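Local coordinates for dihydroorotase (PDB 6L0B), which catalyses the reversible, zinc-dependent closure of N-carbamoyl-L-aspartate to dihydroorotate, the third step of de novo pyrimidine synthesis, at residues A[34-39]-A[67-72]; A[260-265]-A[272-277]. One frame throughout, in Å; residues are numbered along the deposited sequence.

Interaction 1: residues A[34-39]-A[67-72]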
loop_
_atom_site.group_PDB
_atom_site.type_symbol
_atom_site.label_atom_id
_atom_site.label_comp_id
_atom_site.label_asym_id
_atom_site.label_seq_id
_atom_site.Cartn_x
_atom_site.Cartn_y
_atom_site.Cartn_z
ATOM N N GLY A 34 -28.768 8.584 -3.198
ATOM C CA GLY A 34 -29.624 7.880 -4.125
ATOM C C GLY A 34 -30.022 6.482 -3.691
ATOM O O GLY A 34 -30.412 5.683 -4.543
ATOM N N VAL A 35 -29.908 6.153 -2.404
ATOM C CA VAL A 35 -30.158 4.806 -1.908
ATOM C C VAL A 35 -31.364 4.852 -0.990
ATOM O O VAL A 35 -31.435 5.706 -0.100
ATOM C CB VAL A 35 -28.931 4.222 -1.180
ATOM C CG1 VAL A 35 -29.288 2.903 -0.510
ATOM C CG2 VAL A 35 -27.776 4.034 -2.162
ATOM N N SER A 36 -32.318 3.956 -1.222
ATOM C CA SER A 36 -33.508 3.865 -0.384
ATOM C C SER A 36 -33.412 2.768 0.659
ATOM O O SER A 36 -33.880 2.949 1.786
ATOM C CB SER A 36 -34.763 3.617 -1.225
ATOM O OG SER A 36 -35.875 3.434 -0.355
ATOM N N ILE A 37 -32.818 1.634 0.293
ATOM C CA ILE A 37 -32.661 0.491 1.181
ATOM C C ILE A 37 -31.182 0.333 1.491
ATOM O O ILE A 37 -30.351 0.273 0.578
ATOM C CB ILE A 37 -33.203 -0.802 0.555
ATOM C CG1 ILE A 37 -34.677 -0.639 0.206
ATOM C CG2 ILE A 37 -32.929 -1.992 1.487
ATOM C CD1 ILE A 37 -35.138 -1.624 -0.841
ATOM N N ALA A 38 -30.868 0.217 2.774
ATOM C CA ALA A 38 -29.495 0.125 3.243
ATOM C C ALA A 38 -29.390 -0.964 4.288
ATOM O O ALA A 38 -30.118 -0.928 5.287
ATOM C CB ALA A 38 -29.038 1.453 3.855
ATOM N N TYR A 39 -28.430 -1.869 4.111
ATOM C CA TYR A 39 -28.130 -2.908 5.099
ATOM C C TYR A 39 -27.073 -2.386 6.072
ATOM O O TYR A 39 -25.937 -2.131 5.667
ATOM C CB TYR A 39 -27.642 -4.173 4.389
ATOM C CG TYR A 39 -27.366 -5.328 5.297
ATOM C CD1 TYR A 39 -28.405 -6.018 5.897
ATOM C CD2 TYR A 39 -26.064 -5.754 5.552
ATOM C CE1 TYR A 39 -28.168 -7.101 6.733
ATOM C CE2 TYR A 39 -25.809 -6.843 6.385
ATOM C CZ TYR A 39 -26.868 -7.514 6.972
ATOM O OH TYR A 39 -26.641 -8.600 7.796
ATOM N N LYS A 67 -37.257 8.337 5.779
ATOM C CA LYS A 67 -37.673 7.714 4.525
ATOM C C LYS A 67 -36.730 6.601 4.064
ATOM O O LYS A 67 -36.957 6.015 2.993
ATOM C CB LYS A 67 -37.826 8.767 3.413
ATOM C CG LYS A 67 -39.131 9.555 3.506
ATOM C CD LYS A 67 -39.225 10.672 2.477
ATOM C CE LYS A 67 -39.279 12.035 3.160
ATOM N NZ LYS A 67 -38.873 13.116 2.211
ATOM N N THR A 68 -35.712 6.260 4.861
ATOM C CA THR A 68 -34.752 5.229 4.477
ATOM C C THR A 68 -35.157 3.926 5.153
ATOM O O THR A 68 -35.431 3.900 6.355
ATOM C CB THR A 68 -33.309 5.590 4.864
ATOM O OG1 THR A 68 -32.966 6.899 4.388
ATOM C CG2 THR A 68 -32.334 4.559 4.276
ATOM N N THR A 69 -35.220 2.861 4.369
ATOM C CA THR A 69 -35.513 1.534 4.885
ATOM C C THR A 69 -34.223 0.918 5.394
ATOM O O THR A 69 -33.211 0.922 4.682
ATOM C CB THR A 69 -36.127 0.682 3.781
ATOM O OG1 THR A 69 -37.172 1.449 3.158
ATOM C CG2 THR A 69 -36.662 -0.665 4.314
ATOM N N PHE A 70 -34.259 0.391 6.626
ATOM C CA PHE A 70 -33.063 -0.067 7.336
ATOM C C PHE A 70 -33.138 -1.561 7.605
ATOM O O PHE A 70 -34.025 -2.028 8.325
ATOM C CB PHE A 70 -32.882 0.696 8.636
ATOM C CG PHE A 70 -32.392 2.090 8.435
ATOM C CD1 PHE A 70 -31.147 2.324 7.867
ATOM C CD2 PHE A 70 -33.169 3.174 8.819
ATOM C CE1 PHE A 70 -30.687 3.598 7.689
ATOM C CE2 PHE A 70 -32.716 4.470 8.637
ATOM C CZ PHE A 70 -31.476 4.685 8.069
ATOM N N LEU A 71 -32.216 -2.304 7.006
ATOM C CA LEU A 71 -31.996 -3.702 7.335
ATOM C C LEU A 71 -30.805 -3.803 8.286
ATOM O O LEU A 71 -29.722 -3.282 7.997
ATOM C CB LEU A 71 -31.766 -4.529 6.070
ATOM C CG LEU A 71 -32.709 -4.245 4.890
ATOM C CD1 LEU A 71 -32.459 -5.242 3.765
ATOM C CD2 LEU A 71 -34.187 -4.262 5.301
ATOM N N MET A 72 -31.025 -4.428 9.434
ATOM C CA MET A 72 -30.013 -4.475 10.473
ATOM C C MET A 72 -29.361 -5.861 10.497
ATOM O O MET A 72 -29.827 -6.817 9.852
ATOM C CB MET A 72 -30.609 -4.098 11.828
ATOM C CG MET A 72 -31.356 -2.750 11.859
ATOM S SD MET A 72 -30.497 -1.205 11.437
ATOM C CE MET A 72 -29.663 -0.832 12.960
HETATM O O HOH W 1 -32.864 6.688 1.579
#

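Interaction 2: residues A[260-265]-A[272-277]. With URF (5-fluorouracil), chain G.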
loop_
_atom_site.group_PDB
_atom_site.type_symbol
_atom_site.label_atom_id
_atom_site.label_comp_id
_atom_site.label_asym_id
_atom_site.label_seq_id
_atom_site.Cartn_x
_atom_site.Cartn_y
_atom_site.Cartn_z
ATOM N N ALA A 260 -17.383 3.519 4.576
ATOM C CA ALA A 260 -16.875 3.414 5.949
ATOM C C ALA A 260 -16.269 4.750 6.376
ATOM O O ALA A 260 -15.069 4.999 6.172
ATOM C CB ALA A 260 -15.847 2.294 6.062
ATOM N N PRO A 261 -17.062 5.631 6.992
ATOM C CA PRO A 261 -16.560 6.970 7.337
ATOM C C PRO A 261 -15.632 6.947 8.544
ATOM O O PRO A 261 -15.801 6.135 9.450
ATOM C CB PRO A 261 -17.847 7.772 7.599
ATOM C CG PRO A 261 -18.888 6.731 7.958
ATOM C CD PRO A 261 -18.507 5.469 7.255
ATOM N N HIS A 262 -14.590 7.791 8.494
ATOM C CA HIS A 262 -13.654 8.084 9.600
ATOM C C HIS A 262 -13.328 9.568 9.540
ATOM O O HIS A 262 -13.209 10.128 8.441
ATOM C CB HIS A 262 -12.333 7.299 9.533
ATOM C CG HIS A 262 -12.495 5.822 9.358
ATOM N ND1 HIS A 262 -12.273 4.928 10.387
ATOM C CD2 HIS A 262 -12.797 5.082 8.269
ATOM C CE1 HIS A 262 -12.478 3.701 9.949
ATOM N NE2 HIS A 262 -12.795 3.765 8.666
ATOM N N PRO A 263 -13.138 10.230 10.675
ATOM C CA PRO A 263 -12.681 11.625 10.621
ATOM C C PRO A 263 -11.312 11.698 9.959
ATOM O O PRO A 263 -10.548 10.732 9.965
ATOM C CB PRO A 263 -12.635 12.052 12.096
ATOM C CG PRO A 263 -13.404 11.001 12.864
ATOM C CD PRO A 263 -13.269 9.729 12.057
ATOM N N VAL A 264 -11.033 12.845 9.331
ATOM C CA VAL A 264 -9.791 13.031 8.578
ATOM C C VAL A 264 -8.556 12.746 9.439
ATOM O O VAL A 264 -7.533 12.266 8.930
ATOM C CB VAL A 264 -9.724 14.453 7.977
ATOM C CG1 VAL A 264 -9.760 15.533 9.072
ATOM C CG2 VAL A 264 -8.448 14.613 7.176
ATOM N N GLN A 265 -8.621 13.027 10.742
ATOM C CA GLN A 265 -7.438 12.838 11.576
ATOM C C GLN A 265 -7.104 11.363 11.777
ATOM O O GLN A 265 -5.947 11.035 12.064
ATOM C CB GLN A 265 -7.627 13.528 12.939
ATOM C CG GLN A 265 -8.501 14.765 12.900
ATOM C CD GLN A 265 -9.959 14.421 13.010
ATOM O OE1 GLN A 265 -10.320 13.471 13.702
ATOM N NE2 GLN A 265 -10.810 15.168 12.309
ATOM N N GLY A 272 -0.827 3.052 11.627
ATOM C CA GLY A 272 -2.171 2.749 12.085
ATOM C C GLY A 272 -3.274 3.556 11.414
ATOM O O GLY A 272 -4.233 3.965 12.081
ATOM N N VAL A 273 -3.163 3.805 10.107
ATOM C CA VAL A 273 -4.241 4.483 9.396
ATOM C C VAL A 273 -5.500 3.626 9.444
ATOM O O VAL A 273 -5.452 2.393 9.310
ATOM C CB VAL A 273 -3.833 4.797 7.942
ATOM C CG1 VAL A 273 -5.064 5.112 7.076
ATOM C CG2 VAL A 273 -2.876 5.983 7.896
ATOM N N CYS A 274 -6.641 4.273 9.672
ATOM C CA CYS A 274 -7.912 3.558 9.706
ATOM C C CYS A 274 -8.330 3.138 8.301
ATOM O O CYS A 274 -8.328 3.948 7.371
ATOM C CB CYS A 274 -8.994 4.437 10.320
ATOM S SG CYS A 274 -8.702 4.899 12.016
ATOM N N ALA A 275 -8.693 1.868 8.145
ATOM C CA ALA A 275 -9.212 1.392 6.871
ATOM C C ALA A 275 -10.622 1.933 6.626
ATOM O O ALA A 275 -11.427 2.040 7.551
ATOM C CB ALA A 275 -9.234 -0.136 6.855
ATOM N N GLY A 276 -10.924 2.261 5.367
ATOM C CA GLY A 276 -12.265 2.695 5.010
ATOM C C GLY A 276 -12.386 3.848 4.034
ATOM O O GLY A 276 -11.777 4.917 4.197
ATOM N N VAL A 277 -13.233 3.670 3.031
ATOM C CA VAL A 277 -13.478 4.708 2.046
ATOM C C VAL A 277 -14.915 5.162 2.214
ATOM O O VAL A 277 -15.833 4.334 2.233
ATOM C CB VAL A 277 -13.229 4.203 0.616
ATOM C CG1 VAL A 277 -13.702 5.222 -0.371
ATOM C CG2 VAL A 277 -11.754 3.903 0.419
HETATM N N1 URF G . -13.323 -1.449 6.481
HETATM C C2 URF G . -14.477 -2.330 6.788
HETATM N N3 URF G . -15.411 -1.863 7.856
HETATM C C4 URF G . -15.183 -0.597 8.547
HETATM C C5 URF G . -14.027 0.251 8.236
HETATM C C6 URF G . -13.126 -0.206 7.209
HETATM O O2 URF G . -14.645 -3.371 6.205
HETATM O O4 URF G . -15.890 -0.159 9.386
HETATM F F5 URF G . -13.888 1.418 8.973
#

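Interaction 1: residues A[34-39]-A[67-72]
Y39 and L71 meet side chain to side chain where strands 37-40 and 69-71 run next to each other in parallel, the two strands of a beta-alpha-beta unit in the TIM barrel of the metallo-dependent hydrolases. Three backbone bonds make the ladder. T69 N donates to S36 O (2.9 Å), A38 N to T69 O (3.1 Å) and L71 N to A38 O (3.0 Å), so bonds from strand 37-40 pass alternately to and from its neighbour. In the last of these the donor is tilted 26° from the carbonyl plane, whereas the other two approach almost head-on. I37, Y39, T69 and L71 share one face of the sheet; A38 and F70 look the other way, where the F70 ring packs on L61 of helix 51-64 and on I30 of helix 28-32.

Starting at its CB, the Y39 side chain sends CG away from the backbone N (chi1 -177°), which lays the ring across the L71 side chain at about a right angle. CD1 meets L71 CB at 3.7 Å, with that methylene at the ring edge, near its plane. One atom further, CE1 lies 3.5 Å from M72 O, and the phenolic OH makes a weak hydrogen bond to N135 OD1. Beyond its CB, L71 turns to I37, bringing CD1 to 4.0 Å from I37 CG2. T69 stands alongside I37, and its OG1 is hydrogen-bonded to the backbone N of A320. At the start of the ladder, the CG2 methyl of T68 sits 3.3 Å from S36 O and lies over one face of the F70 ring.

Interaction 2: residues A[260-265]-A[272-277]
A260 N donates to V277 O at 2.9 Å, the hydrogen bond that joins the two segments. The N-H points almost straight at the oxygen (168°), but it comes from above the carbonyl plane, 50° out of it. This pins one end of a loop that lines the active-site pocket holding 5-fluorouracil. The methyl of A260 lies about 6 Å from a zinc ion and close to D258 and H16, both probably zinc ligands, as in related enzymes. It packs against 5-fluorouracil, with CB 3.5 Å from URF C5, and G276 CA comes to 3.7 Å from URF C6; R18 and N43 hydrogen-bond the ligand.

H262 carries the rest of the contact. Its CG lies beside the backbone N (chi1 -51°), which swings the imidazole toward 272-277. C274 CB sits over one face of the ring, 3.7 Å from its centroid, as a CH-pi contact, and the thiol sulfur stands obliquely further off. With an alanine in place of H262 the imidazole is gone, and C274 CB would probably lose the ring face it packs on, leaving a gap between the two segments. G276 has a positive phi, at which a CB would press on the preceding carbonyl, and one would also point at A260 O. K267 NZ, from the residues between the segments, hydrogen-bonds both C274 O and G276 O.

The whole contact lies within the long connection from strand 253-255 to helix 283-293. V273 packs on P225 of the second subunit. P261 packs on M22 and V26 of helix 20-26 and on I346 of strand 345-346, while V264 bonds the backbone of S345 in that same strand.

In the fold
From the N terminus, the chain runs through strand 11-15 and helices 20-26 and 28-32 before it reaches strand 37-40. Interaction 1 then closes a 27-residue excursion through helix 51-64, setting strand 69-71 beside 37-40 in the barrel wall. The strands of the second parallel sheet, 133-136 to 253-255, follow. Only after these does interaction 2 close a much tighter loop, six residues long, on the way to helix 283-293. The two contacts are in series, neither nested nor crossed, with centres about 23 Å apart and nearest atoms about 10 Å apart. One joins two strands of the barrel wall, with the Y39 side chain about 9 Å from a zinc ion; the other lines the 5-fluorouracil pocket.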